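PDB 6COJ: probable CoA-transferase alpha subunit, which probably acts together with a partner chain as a CoA-transferase-family enzyme that handles CoA thioesters, one of which, a spirolactone thioester, is bound in the crystal. Local coordinates for residues A[61-66]-A[81-86]; A[110-115]-A[145-150]; A[186-191]-A[224-229]; A[192-197]-A[233-238]. The protein carries 1 engineered substitution. One frame throughout, in Å; residues are numbered along the deposited sequence.

The four contacts form two pairs on opposite sides of the chain's centre. Contacts 1 and 2, centres 12 Å apart, share the seven-stranded parallel sheet: strand 81-86 has strand 62-65 on one side and strand 111-114, outermost within this chain, on the other, and Y86 meets E114. Contacts 3 and 4, centres 9 Å apart, share the small antiparallel sheet of strands 186-187, 193-194 and 235-237, with helix 223-229 against it. Contact 1 precedes contact 2, both ahead of the second pair, whose segments alternate along the chain. Centres of contacts 2 and 3 are 40 Å apart. Y86 and M115 side chains lie about 9 and 10 Å from the bound thioester; contact 4 reaches the second subunit.

Contact 1. Residues A[61-66]-A[81-86]; sequences DLTVVT and VTKAYY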
loop_
_atom_site.group_PDB
_atom_site.type_symbol
_atom_site.label_atom_id
_atom_site.label_comp_id
_atom_site.label_asym_id
_atom_site.label_seq_id
_atom_site.Cartn_x
_atom_site.Cartn_y
_atom_site.Cartn_z
ATOM N N ASP A 61 -12.565 26.541 14.151
ATOM C CA ASP A 61 -11.557 26.003 15.068
ATOM C C ASP A 61 -11.110 24.603 14.641
ATOM O O ASP A 61 -10.968 23.692 15.459
ATOM C CB ASP A 61 -12.058 26.030 16.517
ATOM C CG ASP A 61 -10.995 25.610 17.525
ATOM O OD1 ASP A 61 -9.809 25.961 17.342
ATOM O OD2 ASP A 61 -11.358 24.933 18.510
ATOM N N LEU A 62 -10.881 24.429 13.344
ATOM C CA LEU A 62 -10.588 23.114 12.790
ATOM C C LEU A 62 -9.093 22.835 12.811
ATOM O O LEU A 62 -8.258 23.733 12.679
ATOM C CB LEU A 62 -11.079 23.026 11.348
ATOM C CG LEU A 62 -12.602 23.102 11.184
ATOM C CD1 LEU A 62 -12.973 23.093 9.710
ATOM C CD2 LEU A 62 -13.282 21.954 11.928
ATOM N N THR A 63 -8.762 21.564 12.981
ATOM C CA THR A 63 -7.423 21.074 12.714
ATOM C C THR A 63 -7.523 20.328 11.391
ATOM O O THR A 63 -8.317 19.392 11.272
ATOM C CB THR A 63 -6.969 20.148 13.844
ATOM O OG1 THR A 63 -6.825 20.911 15.051
ATOM C CG2 THR A 63 -5.632 19.502 13.513
ATOM N N VAL A 64 -6.776 20.775 10.387
ATOM C CA VAL A 64 -6.911 20.263 9.023
ATOM C C VAL A 64 -5.681 19.440 8.667
ATOM O O VAL A 64 -4.546 19.880 8.892
ATOM C CB VAL A 64 -7.134 21.398 8.007
ATOM C CG1 VAL A 64 -7.291 20.821 6.605
ATOM C CG2 VAL A 64 -8.371 22.184 8.369
ATOM N N VAL A 65 -5.912 18.254 8.105
ATOM C CA VAL A 65 -4.856 17.373 7.602
ATOM C C VAL A 65 -5.061 17.272 6.098
ATOM O O VAL A 65 -6.127 16.832 5.651
ATOM C CB VAL A 65 -4.925 15.977 8.244
ATOM C CG1 VAL A 65 -3.838 15.082 7.678
ATOM C CG2 VAL A 65 -4.799 16.076 9.759
ATOM N N THR A 66 -4.064 17.684 5.316
ATOM C CA THR A 66 -4.315 17.774 3.881
ATOM C C THR A 66 -3.006 17.874 3.111
ATOM O O THR A 66 -1.987 18.323 3.639
ATOM C CB THR A 66 -5.195 18.994 3.569
ATOM O OG1 THR A 66 -5.577 18.961 2.186
ATOM C CG2 THR A 66 -4.452 20.302 3.874
ATOM N N VAL A 81 -9.372 27.706 10.490
ATOM C CA VAL A 81 -8.261 26.787 10.736
ATOM C C VAL A 81 -7.486 27.261 11.955
ATOM O O VAL A 81 -7.038 28.415 12.014
ATOM C CB VAL A 81 -7.342 26.680 9.513
ATOM C CG1 VAL A 81 -6.214 25.683 9.782
ATOM C CG2 VAL A 81 -8.146 26.277 8.291
ATOM N N THR A 82 -7.342 26.379 12.938
ATOM C CA THR A 82 -6.495 26.623 14.097
ATOM C C THR A 82 -5.130 25.973 13.946
ATOM O O THR A 82 -4.112 26.568 14.315
ATOM C CB THR A 82 -7.176 26.070 15.354
ATOM O OG1 THR A 82 -8.401 26.771 15.573
ATOM C CG2 THR A 82 -6.289 26.239 16.590
ATOM N N LYS A 83 -5.096 24.760 13.408
ATOM C CA LYS A 83 -3.877 23.984 13.297
ATOM C C LYS A 83 -3.944 23.228 11.981
ATOM O O LYS A 83 -5.022 22.797 11.559
ATOM C CB LYS A 83 -3.778 23.011 14.481
ATOM C CG LYS A 83 -2.440 22.305 14.628
ATOM C CD LYS A 83 -2.393 21.541 15.942
ATOM C CE LYS A 83 -1.037 20.872 16.154
ATOM N NZ LYS A 83 -0.995 20.006 17.374
ATOM N N ALA A 84 -2.802 23.099 11.316
ATOM C CA ALA A 84 -2.774 22.448 10.014
ATOM C C ALA A 84 -1.602 21.486 9.934
ATOM O O ALA A 84 -0.468 21.858 10.247
ATOM C CB ALA A 84 -2.705 23.480 8.876
ATOM N N TYR A 85 -1.894 20.254 9.509
ATOM C CA TYR A 85 -0.910 19.223 9.210
ATOM C C TYR A 85 -0.905 19.045 7.698
ATOM O O TYR A 85 -1.935 18.688 7.123
ATOM C CB TYR A 85 -1.345 17.902 9.848
ATOM C CG TYR A 85 -1.308 17.853 11.362
ATOM C CD1 TYR A 85 -2.283 18.480 12.129
ATOM C CD2 TYR A 85 -0.301 17.162 12.023
ATOM C CE1 TYR A 85 -2.247 18.431 13.516
ATOM C CE2 TYR A 85 -0.261 17.101 13.410
ATOM C CZ TYR A 85 -1.240 17.742 14.148
ATOM O OH TYR A 85 -1.225 17.699 15.522
ATOM N N TYR A 86 0.242 19.273 7.051
ATOM C CA TYR A 86 0.255 19.234 5.587
ATOM C C TYR A 86 1.658 18.927 5.093
ATOM O O TYR A 86 2.649 19.229 5.768
ATOM C CB TYR A 86 -0.227 20.574 4.981
ATOM C CG TYR A 86 0.576 21.763 5.483
ATOM C CD1 TYR A 86 0.207 22.435 6.640
ATOM C CD2 TYR A 86 1.733 22.171 4.827
ATOM C CE1 TYR A 86 0.952 23.502 7.120
ATOM C CE2 TYR A 86 2.493 23.224 5.309
ATOM C CZ TYR A 86 2.105 23.872 6.455
ATOM O OH TYR A 86 2.847 24.922 6.937
#
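Strands 62-65 and 81-86 are the two parallel strands of a beta-alpha-beta unit, joined through helix 70-77, with V64 beside A84 and V65 beside Y85. V64 N donates to K83 O at 2.9 Å, Y85 N to V64 O at 2.7 Å and T66 N to Y85 O at 3.0 Å. A beta bulge shifts the register between L62 and T63: L62 O takes T82 N at 2.8 Å and, weakly, K83 N. V64 and V81 touch on one face, CG2 to CG2. The other face carries Y85, whose CG lies anti to the carbonyl carbon (chi1 -68°), bringing the ring edge back along the strands to T63: Y85 CE1 is 3.6 Å from T63 CG2. V65 CG2 rests 3.9 Å from Y85 CB. The extended K83 chain runs alongside, its NZ donating to Y85 OH at 3.0 Å; E151 takes both groups, as salt bridge and hydrogen bond. Without the Y85 phenol, as with an alanine here, K83 and E151 would probably lose their shared hydroxyl and T63 CG2 its ring edge. Backbone bonds thus fix the strand pairing, while lysine, phenol and carboxylate hold one another at the end of the side chain.

Contact 2. Residues A[110-115]-A[145-150]; sequences IAVREM and RRFWGD
The end of strand 111-114 passes the last turn of helix 144-148, with R113 and W148 closest at 5.6 Å between CA atoms and the chain leaving the helix at G149 with positive phi. W148 NE1 donates to E114 O at 3.0 Å; the bond is bent, 139° at the hydrogen, and the donor stands above the carbonyl plane, though the oxygen lies near the indole plane. R113 CB sits over one face of the indole, 4.0 Å from the centroid of the five-membered ring. M115 comes to its edge, CE 3.7 Å from CZ2, and SD makes a Met-aromatic contact there. R113 bends at chi2 (-63°), which folds the guanidinium back so that NH1 reaches V112 O at 2.9 Å, while NE forms a salt bridge with E151. E114 CB lies over the centre of the F147 ring, 3.7 Å from its centroid, and V112 CG2 touches F147 CD1 at 3.7 Å. The E114 carboxylate, tilted 33° to that ring, is hydrogen-bonded through OE1 to Y86 OH and through OE2 to a polar side chain of another protein's chain. This is a helix end packed on the strand that is outermost, within this chain, in a parallel alpha/beta sheet. The chain runs on from this strand to A117, which lines the CoA thioester pocket at the start of helix 117-128.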
loop_
_atom_site.group_PDB
_atom_site.type_symbol
_atom_site.label_atom_id
_atom_site.label_comp_id
_atom_site.label_asym_id
_atom_site.label_seq_id
_atom_site.Cartn_x
_atom_site.Cartn_y
_atom_site.Cartn_z
ATOM N N ILE A 110 -2.310 30.400 12.304
ATOM C CA ILE A 110 -2.442 28.953 12.387
ATOM C C ILE A 110 -1.160 28.365 12.958
ATOM O O ILE A 110 -0.059 28.859 12.686
ATOM C CB ILE A 110 -2.806 28.314 11.025
ATOM C CG1 ILE A 110 -1.728 28.576 9.977
ATOM C CG2 ILE A 110 -4.157 28.838 10.528
ATOM C CD1 ILE A 110 -2.030 27.894 8.611
ATOM N N ALA A 111 -1.307 27.331 13.780
ATOM C CA ALA A 111 -0.171 26.542 14.229
ATOM C C ALA A 111 0.033 25.454 13.190
ATOM O O ALA A 111 -0.930 24.798 12.786
ATOM C CB ALA A 111 -0.471 25.907 15.586
ATOM N N VAL A 112 1.263 25.280 12.724
ATOM C CA VAL A 112 1.521 24.327 11.646
ATOM C C VAL A 112 2.311 23.130 12.148
ATOM O O VAL A 112 3.253 23.265 12.940
ATOM C CB VAL A 112 2.158 24.943 10.381
ATOM C CG1 VAL A 112 1.273 26.064 9.816
ATOM C CG2 VAL A 112 3.560 25.447 10.657
ATOM N N ARG A 113 1.907 21.949 11.677
ATOM C CA ARG A 113 2.731 20.751 11.765
ATOM C C ARG A 113 3.074 20.333 10.341
ATOM O O ARG A 113 2.643 19.281 9.842
ATOM C CB ARG A 113 2.026 19.657 12.558
ATOM C CG ARG A 113 1.749 20.042 14.006
ATOM C CD ARG A 113 3.039 20.279 14.816
ATOM N NE ARG A 113 2.729 20.666 16.189
ATOM C CZ ARG A 113 2.603 21.923 16.598
ATOM N NH1 ARG A 113 2.793 22.920 15.743
ATOM N NH2 ARG A 113 2.302 22.173 17.864
ATOM N N GLU A 114 3.838 21.197 9.683
ATOM C CA GLU A 114 4.329 20.951 8.340
ATOM C C GLU A 114 5.236 19.727 8.359
ATOM O O GLU A 114 5.979 19.498 9.320
ATOM C CB GLU A 114 5.097 22.201 7.895
ATOM C CG GLU A 114 5.619 22.156 6.477
ATOM C CD GLU A 114 6.124 23.506 6.016
ATOM O OE1 GLU A 114 5.430 24.511 6.256
ATOM O OE2 GLU A 114 7.222 23.563 5.425
ATOM N N MET A 115 5.159 18.921 7.303
ATOM C CA MET A 115 5.901 17.669 7.292
ATOM C C MET A 115 6.257 17.300 5.864
ATOM O O MET A 115 5.692 17.830 4.905
ATOM C CB MET A 115 5.092 16.547 7.953
ATOM C CG MET A 115 3.873 16.115 7.152
ATOM S SD MET A 115 2.847 14.919 8.041
ATOM C CE MET A 115 1.557 15.999 8.677
ATOM N N ARG A 145 11.550 18.498 12.235
ATOM C CA ARG A 145 11.697 18.295 13.676
ATOM C C ARG A 145 11.292 19.536 14.461
ATOM O O ARG A 145 10.661 19.430 15.517
ATOM C CB ARG A 145 13.140 17.922 14.025
ATOM C CG ARG A 145 13.657 16.671 13.328
ATOM C CD ARG A 145 12.789 15.451 13.625
ATOM N NE ARG A 145 12.625 15.163 15.046
ATOM C CZ ARG A 145 13.490 14.470 15.778
ATOM N NH1 ARG A 145 14.600 13.992 15.229
ATOM N NH2 ARG A 145 13.253 14.253 17.068
ATOM N N ARG A 146 11.680 20.701 13.981
ATOM C CA ARG A 146 11.370 21.963 14.676
ATOM C C ARG A 146 9.931 22.402 14.526
ATOM O O ARG A 146 9.413 22.998 15.398
ATOM C CB ARG A 146 12.264 23.067 14.206
ATOM C CG ARG A 146 13.699 22.886 14.536
ATOM C CD ARG A 146 14.352 24.193 14.946
ATOM N NE ARG A 146 14.369 25.340 14.022
ATOM C CZ ARG A 146 13.709 26.479 14.254
ATOM N NH1 ARG A 146 13.842 27.488 13.426
ATOM N NH2 ARG A 146 12.878 26.614 15.302
ATOM N N PHE A 147 9.316 22.127 13.385
ATOM C CA PHE A 147 7.890 22.407 13.249
ATOM C C PHE A 147 7.084 21.677 14.320
ATOM O O PHE A 147 6.091 22.210 14.833
ATOM C CB PHE A 147 7.385 21.975 11.870
ATOM C CG PHE A 147 7.625 22.973 10.772
ATOM C CD1 PHE A 147 7.015 24.224 10.796
ATOM C CD2 PHE A 147 8.414 22.641 9.680
ATOM C CE1 PHE A 147 7.226 25.126 9.774
ATOM C CE2 PHE A 147 8.625 23.533 8.651
ATOM C CZ PHE A 147 8.025 24.789 8.692
ATOM N N TRP A 148 7.487 20.452 14.662
ATOM C CA TRP A 148 6.703 19.601 15.549
ATOM C C TRP A 148 7.189 19.593 16.984
ATOM O O TRP A 148 6.393 19.304 17.885
ATOM C CB TRP A 148 6.754 18.156 15.070
ATOM C CG TRP A 148 6.012 17.853 13.825
ATOM C CD1 TRP A 148 6.269 18.334 12.572
ATOM C CD2 TRP A 148 4.911 16.943 13.694
ATOM N NE1 TRP A 148 5.385 17.784 11.671
ATOM C CE2 TRP A 148 4.542 16.930 12.337
ATOM C CE3 TRP A 148 4.191 16.152 14.600
ATOM C CZ2 TRP A 148 3.497 16.143 11.859
ATOM C CZ3 TRP A 148 3.141 15.385 14.126
ATOM C CH2 TRP A 148 2.810 15.383 12.766
ATOM N N GLY A 149 8.471 19.871 17.223
ATOM C CA GLY A 149 9.001 19.703 18.568
ATOM C C GLY A 149 8.722 18.319 19.124
ATOM O O GLY A 149 8.844 17.304 18.425
ATOM N N ASP A 150 8.298 18.274 20.393
ATOM C CA ASP A 150 8.120 17.001 21.084
ATOM C C ASP A 150 6.892 16.226 20.615
ATOM O O ASP A 150 6.696 15.089 21.061
ATOM C CB ASP A 150 8.096 17.203 22.605
ATOM C CG ASP A 150 8.256 15.894 23.370
ATOM O OD1 ASP A 150 9.197 15.130 23.054
ATOM O OD2 ASP A 150 7.438 15.628 24.278
#

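Contact 3. Residues A[186-191]-A[224-229]; sequences LGDKHG and EELVKT. With SO4 (sulfate ion), chain D.
L186 reaches from strand 186-187 to helix 223-229, where it meets L226 and T229. Its CB starts the contact, 4.0 Å from L226 CD1. CG, set anti to the backbone N (chi1 -159°), lies 3.9 Å from that same methyl, and the two leucines slide past each other in opposite directions. CD2, at the tip, is shared: it rests 3.9 Å from L226 CD1 and 3.9 Å from T229 CG2. T229 OG1 donates to E225 O at 2.7 Å, so the helix takes the hydroxyl while the methyl meets the leucine. Beyond G187 the chain enters a type I turn from D188 to G191, and D188 OD1 accepts H190 N at 2.9 Å in an Asx turn. D188 OD2 has T223 OG1 as a partner, tying the turn to the residue at the helix start. On the turn, K189 NZ donates to sulfate O1 at 2.8 Å; the ion, probably from the crystallisation liquor, is also bound by S15. L186 bonds through its backbone to A194, placing strand 186-187 beside strand 193-194 in the small antiparallel sheet, and G187 bonds to R219 and V221, with helix 223-229 packed on the strand.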
loop_
_atom_site.group_PDB
_atom_site.type_symbol
_atom_site.label_atom_id
_atom_site.label_comp_id
_atom_site.label_asym_id
_atom_site.label_seq_id
_atom_site.Cartn_x
_atom_site.Cartn_y
_atom_site.Cartn_z
ATOM N N LEU A 186 -17.536 8.804 -9.282
ATOM C CA LEU A 186 -18.733 7.998 -9.433
ATOM C C LEU A 186 -18.923 7.213 -8.151
ATOM O O LEU A 186 -17.946 6.768 -7.544
ATOM C CB LEU A 186 -18.543 7.016 -10.596
ATOM C CG LEU A 186 -19.785 6.434 -11.251
ATOM C CD1 LEU A 186 -20.654 7.548 -11.829
ATOM C CD2 LEU A 186 -19.335 5.497 -12.344
ATOM N N GLY A 187 -20.170 7.022 -7.749
ATOM C CA GLY A 187 -20.427 6.228 -6.562
ATOM C C GLY A 187 -21.882 5.831 -6.493
ATOM O O GLY A 187 -22.722 6.363 -7.221
ATOM N N ASP A 188 -22.172 4.893 -5.590
ATOM C CA ASP A 188 -23.535 4.455 -5.332
ATOM C C ASP A 188 -24.036 5.054 -4.013
ATOM O O ASP A 188 -23.300 5.747 -3.300
ATOM C CB ASP A 188 -23.660 2.929 -5.492
ATOM C CG ASP A 188 -23.071 2.126 -4.325
ATOM O OD1 ASP A 188 -22.741 2.704 -3.260
ATOM O OD2 ASP A 188 -22.871 0.908 -4.533
ATOM N N LYS A 189 -25.319 4.813 -3.705
ATOM C CA LYS A 189 -25.916 5.405 -2.512
ATOM C C LYS A 189 -25.422 4.770 -1.228
ATOM O O LYS A 189 -25.792 5.243 -0.147
ATOM C CB LYS A 189 -27.443 5.333 -2.582
ATOM C CG LYS A 189 -28.009 3.922 -2.589
ATOM C CD LYS A 189 -29.521 4.021 -2.745
ATOM C CE LYS A 189 -30.195 2.677 -2.798
ATOM N NZ LYS A 189 -31.657 2.868 -3.049
ATOM N N HIS A 190 -24.602 3.718 -1.314
ATOM C CA HIS A 190 -24.082 3.037 -0.140
ATOM C C HIS A 190 -22.636 3.398 0.160
ATOM O O HIS A 190 -22.094 2.930 1.166
ATOM C CB HIS A 190 -24.186 1.520 -0.321
ATOM C CG HIS A 190 -25.518 1.049 -0.812
ATOM N ND1 HIS A 190 -26.680 1.191 -0.084
ATOM C CD2 HIS A 190 -25.863 0.411 -1.954
ATOM C CE1 HIS A 190 -27.689 0.681 -0.769
ATOM N NE2 HIS A 190 -27.217 0.192 -1.904
ATOM N N GLY A 191 -21.985 4.180 -0.699
ATOM C CA GLY A 191 -20.613 4.567 -0.472
ATOM C C GLY A 191 -19.574 3.824 -1.290
ATOM O O GLY A 191 -18.392 4.172 -1.199
ATOM N N GLU A 224 -24.594 -1.733 -9.740
ATOM C CA GLU A 224 -24.234 -2.493 -10.918
ATOM C C GLU A 224 -23.733 -1.594 -12.040
ATOM O O GLU A 224 -22.828 -1.981 -12.786
ATOM C CB GLU A 224 -25.398 -3.378 -11.342
ATOM C CG GLU A 224 -25.105 -4.098 -12.607
ATOM C CD GLU A 224 -24.257 -5.351 -12.373
ATOM O OE1 GLU A 224 -24.152 -6.136 -13.323
ATOM O OE2 GLU A 224 -23.676 -5.533 -11.267
ATOM N N GLU A 225 -24.280 -0.385 -12.157
ATOM C CA GLU A 225 -23.742 0.551 -13.133
ATOM C C GLU A 225 -22.317 0.955 -12.772
ATOM O O GLU A 225 -21.441 1.015 -13.642
ATOM C CB GLU A 225 -24.649 1.778 -13.233
ATOM C CG GLU A 225 -24.164 2.754 -14.267
ATOM C CD GLU A 225 -25.136 3.882 -14.544
ATOM O OE1 GLU A 225 -26.235 3.919 -13.946
ATOM O OE2 GLU A 225 -24.779 4.738 -15.369
ATOM N N LEU A 226 -22.066 1.224 -11.490
ATOM C CA LEU A 226 -20.724 1.599 -11.046
ATOM C C LEU A 226 -19.688 0.549 -11.436
ATOM O O LEU A 226 -18.648 0.874 -12.023
ATOM C CB LEU A 226 -20.727 1.812 -9.531
ATOM C CG LEU A 226 -19.373 1.968 -8.836
ATOM C CD1 LEU A 226 -18.730 3.279 -9.247
ATOM C CD2 LEU A 226 -19.547 1.910 -7.320
ATOM N N VAL A 227 -19.947 -0.720 -11.101
ATOM C CA VAL A 227 -18.929 -1.751 -11.274
ATOM C C VAL A 227 -18.769 -2.135 -12.736
ATOM O O VAL A 227 -17.741 -2.710 -13.108
ATOM C CB VAL A 227 -19.170 -2.973 -10.364
ATOM C CG1 VAL A 227 -19.240 -2.538 -8.902
ATOM C CG2 VAL A 227 -20.433 -3.719 -10.772
ATOM N N LYS A 228 -19.756 -1.835 -13.583
ATOM C CA LYS A 228 -19.599 -2.082 -15.008
ATOM C C LYS A 228 -18.954 -0.917 -15.750
ATOM O O LYS A 228 -18.599 -1.070 -16.925
ATOM C CB LYS A 228 -20.945 -2.460 -15.652
ATOM C CG LYS A 228 -21.456 -3.821 -15.220
ATOM C CD LYS A 228 -20.688 -4.919 -15.945
ATOM C CE LYS A 228 -21.270 -6.294 -15.659
ATOM N NZ LYS A 228 -22.081 -6.290 -14.405
ATOM N N THR A 229 -18.777 0.228 -15.095
ATOM C CA THR A 229 -18.211 1.418 -15.723
ATOM C C THR A 229 -16.702 1.529 -15.542
ATOM O O THR A 229 -16.014 2.046 -16.432
ATOM C CB THR A 229 -18.893 2.670 -15.156
ATOM O OG1 THR A 229 -20.293 2.604 -15.443
ATOM C CG2 THR A 229 -18.317 3.944 -15.767
HETATM S S SO4 D . -31.579 -0.870 -2.057
HETATM O O1 SO4 D . -32.280 0.407 -1.974
HETATM O O2 SO4 D . -30.480 -0.887 -1.093
HETATM O O3 SO4 D . -32.518 -1.947 -1.752
HETATM O O4 SO4 D . -31.046 -1.048 -3.405
#

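Contact 4. Residues A[192-197]-A[233-238]; sequences NAAYTG and QNLILN
N234 lies across the ring of Y195, its ND2 3.7 Å above the ring plane toward the rim, with the amide and ring planes 31° apart. The same ND2 donates to Y195 O at 3.0 Å, moderately bent, 155° at the hydrogen, and also to water 2 at 3.1 Å, which in turn donates to G197 O. At the ring edge, Y195 CE1 meets I236 CG2 at 3.6 Å. The ring reaches both because CG sits between the backbone N and the carbonyl carbon (chi1 75°). Next to this, A193 and L237 form a hydrogen-bonded antiparallel pair, A193 N to L237 O at 3.1 Å and L237 N to A193 O at 3.3 Å. I236 and L237 both face A193, a classic beta bulge overlapping an inverse gamma turn centred on L235. Water 1 binds Y195 OH at 2.7 Å and donates to Q233 O, and the hydroxyl also takes Q233 NE2 of the second subunit, an exchange repeated the other way. With an alanine in place of Y195, the N234 amide would probably lose the ring beneath it, and water 1 and Q233 of the second subunit a hydroxyl partner. N192 ND2 reaches D188 OD2 and an acidic side chain of another protein's chain. Strand 193-194 is the middle strand of the small sheet, between 186-187 and 235-237: A193 and L237 pack on L184 of strand 177-184, while A194 and L235, on the other face, pack on L226 of helix 223-229.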
loop_
_atom_site.group_PDB
_atom_site.type_symbol
_atom_site.label_atom_id
_atom_site.label_comp_id
_atom_site.label_asym_id
_atom_site.label_seq_id
_atom_site.Cartn_x
_atom_site.Cartn_y
_atom_site.Cartn_z
ATOM N N ASN A 192 -19.947 2.795 -2.054
ATOM C CA ASN A 192 -19.002 2.286 -3.034
ATOM C C ASN A 192 -18.687 3.401 -4.017
ATOM O O ASN A 192 -19.595 4.106 -4.469
ATOM C CB ASN A 192 -19.592 1.078 -3.748
ATOM C CG ASN A 192 -19.862 -0.070 -2.814
ATOM O OD1 ASN A 192 -18.965 -0.550 -2.100
ATOM N ND2 ASN A 192 -21.119 -0.512 -2.782
ATOM N N ALA A 193 -17.402 3.607 -4.306
ATOM C CA ALA A 193 -17.049 4.776 -5.105
ATOM C C ALA A 193 -15.737 4.562 -5.845
ATOM O O ALA A 193 -14.864 3.796 -5.406
ATOM C CB ALA A 193 -16.994 6.064 -4.275
ATOM N N ALA A 194 -15.604 5.270 -6.966
ATOM C CA ALA A 194 -14.485 5.085 -7.870
ATOM C C ALA A 194 -13.918 6.425 -8.313
ATOM O O ALA A 194 -14.630 7.438 -8.395
ATOM C CB ALA A 194 -14.885 4.296 -9.117
ATOM N N TYR A 195 -12.628 6.416 -8.620
ATOM C CA TYR A 195 -12.007 7.485 -9.378
ATOM C C TYR A 195 -11.859 7.065 -10.835
ATOM O O TYR A 195 -11.758 5.877 -11.163
ATOM C CB TYR A 195 -10.636 7.860 -8.804
ATOM C CG TYR A 195 -9.522 6.869 -9.091
ATOM C CD1 TYR A 195 -9.385 5.712 -8.336
ATOM C CD2 TYR A 195 -8.598 7.103 -10.112
ATOM C CE1 TYR A 195 -8.349 4.799 -8.587
ATOM C CE2 TYR A 195 -7.575 6.202 -10.376
ATOM C CZ TYR A 195 -7.453 5.050 -9.612
ATOM O OH TYR A 195 -6.417 4.175 -9.867
ATOM N N THR A 196 -11.868 8.059 -11.704
ATOM C CA THR A 196 -11.522 7.916 -13.105
ATOM C C THR A 196 -10.391 8.892 -13.372
ATOM O O THR A 196 -10.349 9.987 -12.804
ATOM C CB THR A 196 -12.720 8.232 -14.013
ATOM O OG1 THR A 196 -13.139 9.583 -13.789
ATOM C CG2 THR A 196 -13.882 7.302 -13.715
ATOM N N GLY A 197 -9.469 8.490 -14.211
ATOM C CA GLY A 197 -8.285 9.277 -14.453
ATOM C C GLY A 197 -7.055 8.571 -13.917
ATOM O O GLY A 197 -7.075 7.385 -13.572
ATOM N N GLN A 233 -9.923 -2.123 -10.002
ATOM C CA GLN A 233 -8.878 -1.432 -9.262
ATOM C C GLN A 233 -9.248 0.013 -8.962
ATOM O O GLN A 233 -8.643 0.636 -8.081
ATOM C CB GLN A 233 -7.574 -1.487 -10.066
ATOM C CG GLN A 233 -6.947 -2.892 -10.225
ATOM C CD GLN A 233 -7.612 -3.775 -11.285
ATOM O OE1 GLN A 233 -8.482 -3.331 -12.034
ATOM N NE2 GLN A 233 -7.192 -5.035 -11.348
ATOM N N ASN A 234 -10.227 0.561 -9.673
ATOM C CA ASN A 234 -10.654 1.932 -9.460
ATOM C C ASN A 234 -11.692 2.053 -8.353
ATOM O O ASN A 234 -12.029 3.176 -7.963
ATOM C CB ASN A 234 -11.239 2.483 -10.769
ATOM C CG ASN A 234 -10.201 2.622 -11.875
ATOM O OD1 ASN A 234 -9.737 1.628 -12.433
ATOM N ND2 ASN A 234 -9.862 3.862 -12.222
ATOM N N LEU A 235 -12.198 0.925 -7.844
ATOM C CA LEU A 235 -13.206 0.926 -6.782
ATOM C C LEU A 235 -12.492 1.088 -5.446
ATOM O O LEU A 235 -12.250 0.122 -4.715
ATOM C CB LEU A 235 -14.038 -0.352 -6.826
ATOM C CG LEU A 235 -14.796 -0.638 -8.126
ATOM C CD1 LEU A 235 -15.361 -2.046 -8.148
ATOM C CD2 LEU A 235 -15.912 0.388 -8.305
ATOM N N ILE A 236 -12.128 2.333 -5.137
ATOM C CA ILE A 236 -11.258 2.576 -3.989
ATOM C C ILE A 236 -11.999 2.713 -2.662
ATOM O O ILE A 236 -11.371 2.566 -1.607
ATOM C CB ILE A 236 -10.243 3.715 -4.194
ATOM C CG1 ILE A 236 -10.947 5.069 -4.340
ATOM C CG2 ILE A 236 -9.308 3.406 -5.389
ATOM C CD1 ILE A 236 -9.971 6.253 -4.290
ATOM N N LEU A 237 -13.298 2.999 -2.670
ATOM C CA LEU A 237 -14.073 3.007 -1.436
ATOM C C LEU A 237 -15.100 1.887 -1.468
ATOM O O LEU A 237 -15.798 1.700 -2.474
ATOM C CB LEU A 237 -14.800 4.337 -1.232
ATOM C CG LEU A 237 -13.963 5.625 -1.255
ATOM C CD1 LEU A 237 -14.802 6.829 -0.830
ATOM C CD2 LEU A 237 -12.738 5.534 -0.375
ATOM N N ASN A 238 -15.197 1.157 -0.365
ATOM C CA ASN A 238 -16.264 0.193 -0.144
ATOM C C ASN A 238 -17.195 0.726 0.948
ATOM O O ASN A 238 -16.964 1.798 1.513
ATOM C CB ASN A 238 -15.687 -1.206 0.135
ATOM C CG ASN A 238 -14.890 -1.276 1.427
ATOM O OD1 ASN A 238 -15.310 -0.748 2.459
ATOM N ND2 ASN A 238 -13.731 -1.914 1.372
HETATM O O HOH W 1 -6.291 2.049 -8.128
HETATM O O HOH W 2 -7.796 4.908 -14.294
#